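DNA polymerase (Pyrobaculum calidifontis, PDB 5MDN) probably catalyses template-directed DNA synthesis as a family B polymerase, adding deoxyribonucleotides from their triphosphates to a growing strand with release of diphosphate. Local coordinates at residues R118-K123 with L378-Y383; G715-R720 with S739-D744; L552-I557 with K567-V572. All blocks are in the same frame, centred on the assembly; numbering follows the deposited sequence.

Interaction 1. Residues R118-K123 with L378-Y383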
# COMPACT_ATOMS: atom_id res chain seq x y z
N ARG A 118 6.40 10.00 -18.05
CA ARG A 118 6.26 10.09 -19.51
C ARG A 118 7.54 9.65 -20.21
O ARG A 118 7.50 8.91 -21.20
CB ARG A 118 5.89 11.52 -19.90
CG ARG A 118 5.62 11.73 -21.38
CD ARG A 118 4.20 11.36 -21.76
NE ARG A 118 4.07 9.96 -22.15
CZ ARG A 118 2.93 9.38 -22.50
NH1 ARG A 118 1.80 10.09 -22.50
NH2 ARG A 118 2.90 8.10 -22.84
N TYR A 119 8.69 10.11 -19.72
CA TYR A 119 9.96 9.78 -20.34
C TYR A 119 10.23 8.28 -20.29
O TYR A 119 10.58 7.66 -21.30
CB TYR A 119 11.10 10.55 -19.67
CG TYR A 119 12.46 10.22 -20.22
CD1 TYR A 119 12.95 10.86 -21.35
CD2 TYR A 119 13.27 9.28 -19.60
CE1 TYR A 119 14.20 10.56 -21.86
CE2 TYR A 119 14.52 8.97 -20.09
CZ TYR A 119 14.98 9.62 -21.22
OH TYR A 119 16.23 9.31 -21.72
N MET A 120 10.09 7.67 -19.11
CA MET A 120 10.42 6.26 -18.97
C MET A 120 9.47 5.38 -19.77
O MET A 120 9.87 4.35 -20.32
CB MET A 120 10.42 5.86 -17.49
CG MET A 120 11.56 6.49 -16.69
SD MET A 120 11.75 5.82 -15.03
CE MET A 120 10.08 5.99 -14.40
N ILE A 121 8.19 5.77 -19.84
CA ILE A 121 7.24 5.04 -20.67
C ILE A 121 7.64 5.11 -22.14
O ILE A 121 7.72 4.08 -22.82
CB ILE A 121 5.81 5.57 -20.44
CG1 ILE A 121 5.27 5.10 -19.09
CG2 ILE A 121 4.89 5.14 -21.58
CD1 ILE A 121 3.92 5.70 -18.73
N ASP A 122 7.88 6.32 -22.64
CA ASP A 122 8.14 6.49 -24.07
C ASP A 122 9.48 5.87 -24.48
O ASP A 122 9.59 5.29 -25.56
CB ASP A 122 8.11 7.98 -24.43
CG ASP A 122 6.71 8.55 -24.36
OD1 ASP A 122 5.84 7.96 -23.69
OD2 ASP A 122 6.48 9.61 -24.99
N LYS A 123 10.49 5.98 -23.63
CA LYS A 123 11.81 5.44 -23.93
C LYS A 123 11.98 4.00 -23.49
O LYS A 123 13.02 3.40 -23.77
CB LYS A 123 12.90 6.31 -23.29
CG LYS A 123 12.82 7.78 -23.69
CD LYS A 123 13.08 7.95 -25.18
CE LYS A 123 12.84 9.39 -25.62
NZ LYS A 123 12.92 9.54 -27.09
N LEU A 378 -0.80 -0.18 -17.37
CA LEU A 378 -1.58 -0.13 -18.60
C LEU A 378 -1.17 1.04 -19.49
O LEU A 378 -1.21 0.93 -20.72
CB LEU A 378 -3.07 -0.07 -18.28
CG LEU A 378 -3.64 -1.30 -17.57
CD1 LEU A 378 -5.12 -1.13 -17.29
CD2 LEU A 378 -3.38 -2.56 -18.39
N LEU A 379 -0.78 2.17 -18.89
CA LEU A 379 -0.25 3.28 -19.68
C LEU A 379 1.01 2.87 -20.42
O LEU A 379 1.23 3.27 -21.57
CB LEU A 379 0.04 4.48 -18.79
CG LEU A 379 -1.11 5.30 -18.21
CD1 LEU A 379 -0.52 6.44 -17.39
CD2 LEU A 379 -2.01 5.83 -19.30
N ARG A 380 1.87 2.08 -19.77
CA ARG A 380 3.09 1.61 -20.41
C ARG A 380 2.77 0.66 -21.56
O ARG A 380 3.36 0.76 -22.64
CB ARG A 380 4.00 0.94 -19.38
CG ARG A 380 5.47 0.88 -19.78
CD ARG A 380 6.31 0.32 -18.65
NE ARG A 380 6.71 1.35 -17.70
CZ ARG A 380 7.91 1.92 -17.66
NH1 ARG A 380 8.85 1.54 -18.52
NH2 ARG A 380 8.18 2.85 -16.76
N TYR A 381 1.85 -0.28 -21.33
CA TYR A 381 1.41 -1.17 -22.41
C TYR A 381 0.70 -0.39 -23.51
O TYR A 381 0.90 -0.68 -24.70
CB TYR A 381 0.49 -2.26 -21.85
CG TYR A 381 1.23 -3.46 -21.30
CD1 TYR A 381 1.66 -4.48 -22.13
CD2 TYR A 381 1.49 -3.57 -19.94
CE1 TYR A 381 2.33 -5.58 -21.63
CE2 TYR A 381 2.16 -4.67 -19.43
CZ TYR A 381 2.58 -5.67 -20.28
OH TYR A 381 3.25 -6.76 -19.78
N ALA A 382 -0.15 0.57 -23.15
CA ALA A 382 -0.87 1.34 -24.15
C ALA A 382 0.07 2.08 -25.09
O ALA A 382 -0.27 2.26 -26.27
CB ALA A 382 -1.81 2.34 -23.46
N TYR A 383 1.24 2.51 -24.61
CA TYR A 383 2.17 3.21 -25.48
C TYR A 383 2.75 2.27 -26.54
O TYR A 383 2.69 2.56 -27.74
CB TYR A 383 3.30 3.84 -24.66
CG TYR A 383 4.29 4.57 -25.53
CD1 TYR A 383 3.98 5.80 -26.09
CD2 TYR A 383 5.53 4.02 -25.81
CE1 TYR A 383 4.88 6.47 -26.90
CE2 TYR A 383 6.44 4.68 -26.62
CZ TYR A 383 6.11 5.91 -27.16
OH TYR A 383 7.00 6.57 -27.97
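Asp-122 lies against the ring of Tyr-383. Its CA is over the ring face, 3.9 Å from the centroid, a CH-pi contact. Its carboxylate stacks on the ring with the two planes 8° apart, and OD1 is 3.7 Å from Tyr-383 CE1. Tyr-383 CG is anti to the backbone N (chi1 180°), which sends the ring across to helix 115-123.

The apolar contacts centre on Ile-121. Its CG2 touches Tyr-383 CB at 3.7 Å, and its CD1 reaches Leu-379 CB at 4.1 Å.

Charged groups flank these contacts. Arg-118 offers NE and NH2 to Asp-122 OD1 in two weak bonds within a salt bridge, which favour this setting of the carboxylate. Its NH1 pairs with Glu-110. Arg-380 sets one guanidinium face over Ile-121 CG1, while its NH1 bonds to Val-125 O. An alanine in place of Tyr-383 would probably leave the Asp-122 carboxylate without its stacking surface and open a gap beside Ile-121.

This is helix-helix packing: the axes of the two short segments approach to 9.3 Å and cross at -42°. It lies near a magnesium site, the Met-120 side chain being about 8 Å from that of Asp-7 and about 9 Å from that of Asp-363, which bind the ion.

Interaction 2. Residues G715-R720 with S739-D744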
# COMPACT_ATOMS: atom_id res chain seq x y z
N GLY A 715 -6.41 11.45 24.88
CA GLY A 715 -6.17 10.43 25.87
C GLY A 715 -6.83 10.73 27.20
O GLY A 715 -6.29 11.50 28.00
N TYR A 716 -8.00 10.14 27.46
CA TYR A 716 -8.77 10.45 28.66
C TYR A 716 -9.15 9.17 29.40
O TYR A 716 -9.23 8.08 28.83
CB TYR A 716 -10.02 11.26 28.32
CG TYR A 716 -11.02 10.56 27.42
CD1 TYR A 716 -11.99 9.72 27.95
CD2 TYR A 716 -11.00 10.75 26.05
CE1 TYR A 716 -12.91 9.08 27.13
CE2 TYR A 716 -11.91 10.12 25.22
CZ TYR A 716 -12.86 9.28 25.77
OH TYR A 716 -13.78 8.65 24.96
N VAL A 717 -9.39 9.33 30.70
CA VAL A 717 -9.85 8.26 31.57
C VAL A 717 -11.06 8.75 32.36
O VAL A 717 -11.06 9.88 32.87
CB VAL A 717 -8.73 7.79 32.53
CG1 VAL A 717 -9.23 6.65 33.42
CG2 VAL A 717 -7.50 7.36 31.75
N ILE A 718 -12.08 7.91 32.46
CA ILE A 718 -13.27 8.24 33.23
C ILE A 718 -13.00 7.98 34.71
O ILE A 718 -12.48 6.92 35.08
CB ILE A 718 -14.49 7.44 32.73
CG1 ILE A 718 -15.02 8.02 31.41
CG2 ILE A 718 -15.60 7.42 33.78
CD1 ILE A 718 -14.19 7.71 30.18
N VAL A 719 -13.36 8.95 35.55
CA VAL A 719 -13.07 8.93 36.98
C VAL A 719 -14.38 9.12 37.74
O VAL A 719 -15.33 9.72 37.22
CB VAL A 719 -12.04 10.01 37.37
CG1 VAL A 719 -11.60 9.87 38.82
CG2 VAL A 719 -10.83 9.96 36.44
N ARG A 720 -14.43 8.60 38.97
CA ARG A 720 -15.65 8.70 39.76
C ARG A 720 -15.99 10.15 40.06
O ARG A 720 -15.12 11.01 40.17
CB ARG A 720 -15.52 7.94 41.08
CG ARG A 720 -14.41 8.48 41.98
CD ARG A 720 -14.40 7.79 43.34
NE ARG A 720 -14.17 6.35 43.27
CZ ARG A 720 -15.10 5.44 43.54
NH1 ARG A 720 -16.31 5.83 43.90
NH2 ARG A 720 -14.81 4.15 43.45
N SER A 739 -5.32 6.44 41.51
CA SER A 739 -5.82 5.13 41.09
C SER A 739 -7.21 4.87 41.67
O SER A 739 -7.52 3.76 42.10
CB SER A 739 -4.84 4.02 41.48
OG SER A 739 -3.54 4.28 40.98
N LYS A 740 -8.06 5.89 41.67
CA LYS A 740 -9.49 5.76 41.94
C LYS A 740 -10.25 6.07 40.66
O LYS A 740 -10.45 7.23 40.30
CB LYS A 740 -9.91 6.63 43.11
CG LYS A 740 -9.66 5.97 44.47
CD LYS A 740 -8.19 5.96 44.84
CE LYS A 740 -7.93 5.13 46.08
NZ LYS A 740 -6.47 4.97 46.31
N VAL A 741 -10.58 5.01 39.93
CA VAL A 741 -11.14 5.07 38.58
C VAL A 741 -12.55 4.50 38.58
O VAL A 741 -12.82 3.50 39.26
CB VAL A 741 -10.22 4.35 37.58
CG1 VAL A 741 -10.70 4.57 36.16
CG2 VAL A 741 -8.79 4.84 37.74
N ASP A 742 -13.45 5.11 37.81
CA ASP A 742 -14.83 4.63 37.72
C ASP A 742 -14.83 3.27 37.05
O ASP A 742 -15.02 3.15 35.83
CB ASP A 742 -15.71 5.61 36.94
CG ASP A 742 -17.17 5.18 36.91
OD1 ASP A 742 -17.56 4.28 37.68
OD2 ASP A 742 -17.94 5.75 36.10
N VAL A 743 -14.62 2.22 37.86
CA VAL A 743 -14.57 0.86 37.33
C VAL A 743 -15.91 0.45 36.73
O VAL A 743 -15.95 -0.30 35.75
CB VAL A 743 -14.10 -0.10 38.45
CG1 VAL A 743 -15.27 -0.86 39.07
CG2 VAL A 743 -13.06 -1.06 37.91
N ASP A 744 -17.02 0.94 37.29
CA ASP A 744 -18.33 0.59 36.77
C ASP A 744 -18.49 0.99 35.31
O ASP A 744 -19.24 0.36 34.57
CB ASP A 744 -19.42 1.23 37.62
CG ASP A 744 -19.43 0.72 39.05
OD1 ASP A 744 -18.52 -0.06 39.40
OD2 ASP A 744 -20.34 1.10 39.82
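Val-717 meets Val-741 first. The two CG1 methyls are 3.7 Å apart, and the side chains cross at about a right angle. Both CG1 atoms are anti to their own backbone N (chi1 -179° and -173°), which turns these methyls to each other. Tyr-746 of helix 743-756 touches both valines, so the pair belongs to a larger apolar cluster.

Ile-718 makes two kinds of contact. Its carbonyl O accepts a weak hydrogen bond from Asp-742 N, at 3.4 Å. This is the one hydrogen bond that links the segments. Its CG2 methyl meets the aspartate at an oblique angle, 3.6 Å from Asp-742 CB and 3.7 Å from Asp-742 OD2. Asp-742 OD2 also has a long, weak ion pair with Arg-728.

Val-719 brings CG1 to the carbonyl O of Lys-740. Its carbonyl carbon lies 3.8 Å from Asp-742 CB. Its backbone is hydrogen-bonded to Arg-728, just outside the paired strands.

Arg-720 closes the contact on the solvent side. Lys-740 CB sits at the edge of its guanidinium, 4.3 Å from Arg-720 NE. The lysine amine turns elsewhere and bonds to Ala-738 O.

Asp-742 is the centre of an inverse gamma turn and holds the N-cap position of helix 743-756. Strands 716-718 and 729-731 form a two-stranded antiparallel hairpin. The end of its first strand and the residues after it pack on the lead-in to helix 743-756, in what is probably the thumb, as in other family B polymerases.

Interaction 3. Residues L552-I557 with K567-V572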
# COMPACT_ATOMS: atom_id res chain seq x y z
N LEU A 552 -18.27 -34.73 -4.30
CA LEU A 552 -17.27 -35.28 -3.41
C LEU A 552 -17.70 -35.03 -1.96
O LEU A 552 -18.69 -34.34 -1.70
CB LEU A 552 -15.90 -34.66 -3.68
CG LEU A 552 -15.41 -34.61 -5.13
CD1 LEU A 552 -15.41 -33.18 -5.65
CD2 LEU A 552 -14.03 -35.23 -5.26
N GLY A 553 -16.95 -35.58 -1.02
CA GLY A 553 -17.29 -35.41 0.38
C GLY A 553 -16.73 -34.12 0.94
O GLY A 553 -16.04 -34.13 1.97
N ILE A 554 -17.02 -32.99 0.29
CA ILE A 554 -16.40 -31.71 0.63
C ILE A 554 -17.49 -30.72 1.06
O ILE A 554 -18.33 -30.32 0.25
CB ILE A 554 -15.60 -31.14 -0.55
CG1 ILE A 554 -14.44 -32.08 -0.90
CG2 ILE A 554 -15.08 -29.75 -0.22
CD1 ILE A 554 -13.62 -31.62 -2.08
N GLU A 555 -17.46 -30.34 2.33
CA GLU A 555 -18.34 -29.30 2.86
C GLU A 555 -17.81 -27.92 2.48
O GLU A 555 -16.61 -27.65 2.61
CB GLU A 555 -18.45 -29.43 4.38
CG GLU A 555 -19.52 -28.54 5.00
CD GLU A 555 -19.32 -28.34 6.49
OE1 GLU A 555 -18.29 -28.82 7.02
OE2 GLU A 555 -20.18 -27.71 7.13
N VAL A 556 -18.69 -27.05 2.00
CA VAL A 556 -18.33 -25.69 1.61
C VAL A 556 -18.97 -24.74 2.61
O VAL A 556 -20.20 -24.56 2.62
CB VAL A 556 -18.78 -25.38 0.17
CG1 VAL A 556 -18.49 -23.92 -0.16
CG2 VAL A 556 -18.07 -26.30 -0.81
N ILE A 557 -18.14 -24.13 3.46
CA ILE A 557 -18.64 -23.25 4.51
C ILE A 557 -18.89 -21.85 3.98
O ILE A 557 -19.86 -21.18 4.38
CB ILE A 557 -17.65 -23.23 5.68
CG1 ILE A 557 -17.25 -24.66 6.08
CG2 ILE A 557 -18.22 -22.46 6.86
CD1 ILE A 557 -15.97 -24.72 6.88
N LYS A 567 -13.90 -27.64 3.94
CA LYS A 567 -13.37 -28.48 5.00
C LYS A 567 -12.20 -29.31 4.48
O LYS A 567 -12.22 -29.81 3.36
CB LYS A 567 -14.48 -29.40 5.54
CG LYS A 567 -14.08 -30.21 6.75
CD LYS A 567 -14.02 -29.36 8.01
CE LYS A 567 -15.36 -29.32 8.73
NZ LYS A 567 -15.32 -30.16 9.96
N LYS A 568 -11.17 -29.45 5.32
CA LYS A 568 -9.95 -30.14 4.92
C LYS A 568 -10.22 -31.64 4.79
O LYS A 568 -10.67 -32.28 5.75
CB LYS A 568 -8.84 -29.88 5.93
CG LYS A 568 -7.51 -30.52 5.59
CD LYS A 568 -6.47 -30.23 6.67
CE LYS A 568 -5.13 -30.87 6.36
NZ LYS A 568 -4.39 -30.15 5.28
N SER A 569 -9.94 -32.19 3.62
CA SER A 569 -10.06 -33.62 3.39
C SER A 569 -9.08 -34.02 2.30
O SER A 569 -8.41 -33.18 1.69
CB SER A 569 -11.49 -34.01 3.00
OG SER A 569 -11.84 -33.46 1.75
N GLY A 570 -8.98 -35.33 2.06
CA GLY A 570 -8.24 -35.81 0.91
C GLY A 570 -8.90 -35.48 -0.41
O GLY A 570 -8.23 -35.39 -1.44
N ALA A 571 -10.23 -35.29 -0.40
CA ALA A 571 -10.98 -35.05 -1.63
C ALA A 571 -10.67 -33.70 -2.27
O ALA A 571 -11.01 -33.50 -3.44
CB ALA A 571 -12.47 -35.16 -1.34
N VAL A 572 -10.06 -32.76 -1.53
CA VAL A 572 -9.80 -31.43 -2.08
C VAL A 572 -8.91 -31.52 -3.31
O VAL A 572 -9.06 -30.76 -4.27
CB VAL A 572 -9.20 -30.50 -1.01
CG1 VAL A 572 -10.19 -30.31 0.14
CG2 VAL A 572 -7.86 -31.02 -0.50
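Ile-554 and Ala-571 form the tightly packed end of this contact. Ile-554 CG1 is 3.7 Å from Ala-571 CB. Ile-554 CD1 reaches further, passing the Ala-571 carbonyl and coming to 4.3 Å from Val-572 CG1. With CG1 beside the backbone N (chi1 -63°) and the chain extended beyond it, the isoleucine points its ethyl arm into the start of helix 572-583. Leu-575 of that helix and Val-566 of strand 563-567 also touch Ile-554. Leu-552 adds a flank, with its CB 4.2 Å from Ala-571 CB. Ser-569 marks the margin of the packed part, its OG 4.0 Å from Ile-554 CG1. That OG accepts a weak capping bond from Ala-571 N at the turn into the helix.

The rest faces solvent. Gly-553 is the centre of an exposed inverse gamma turn between Leu-552 and Ile-554. Glu-555 and Lys-567 are joined through the backbone. Lys-567 N donates to Glu-555 O at 3.0 Å, at 159° and in the carbonyl plane. Their side chains meet more loosely. Glu-555 OE1 lies 3.4 Å from Lys-567 CE but 4.4 Å from Lys-567 NZ, beyond a salt bridge. The bent lysine runs obliquely past the glutamate, a methylene closer than the amine.

The contact closes the base of hairpin 556-560/563-567. The turn region of that hairpin carries the Tyr-Gly-Asp-Thr-Asp-Ser sequence, a palm motif that in family B polymerases probably serves the polymerase site. The grip at the base comes from apolar burial and a backbone bond, and the opposite charges are likely to add only a modest attraction.

In the fold
Along the chain, interaction 1 comes first, interaction 3 next and interaction 2 last. None touches another. The centres of interactions 1 and 2 are about 60 Å apart, on opposite sides of the chain's centre. The centre of interaction 3 is about 46 Å from that of interaction 1 and about 51 Å from that of interaction 2. Interaction 1 joins helix 115-123, early in the chain, to helix 370-384 in the polymerase part, so it connects regions 254 residues apart. The other two are local. Interaction 3 closes the foot of the palm hairpin in a five-stranded antiparallel sheet. Interaction 2 closes a hairpin-to-helix link near the C-terminal end of the model.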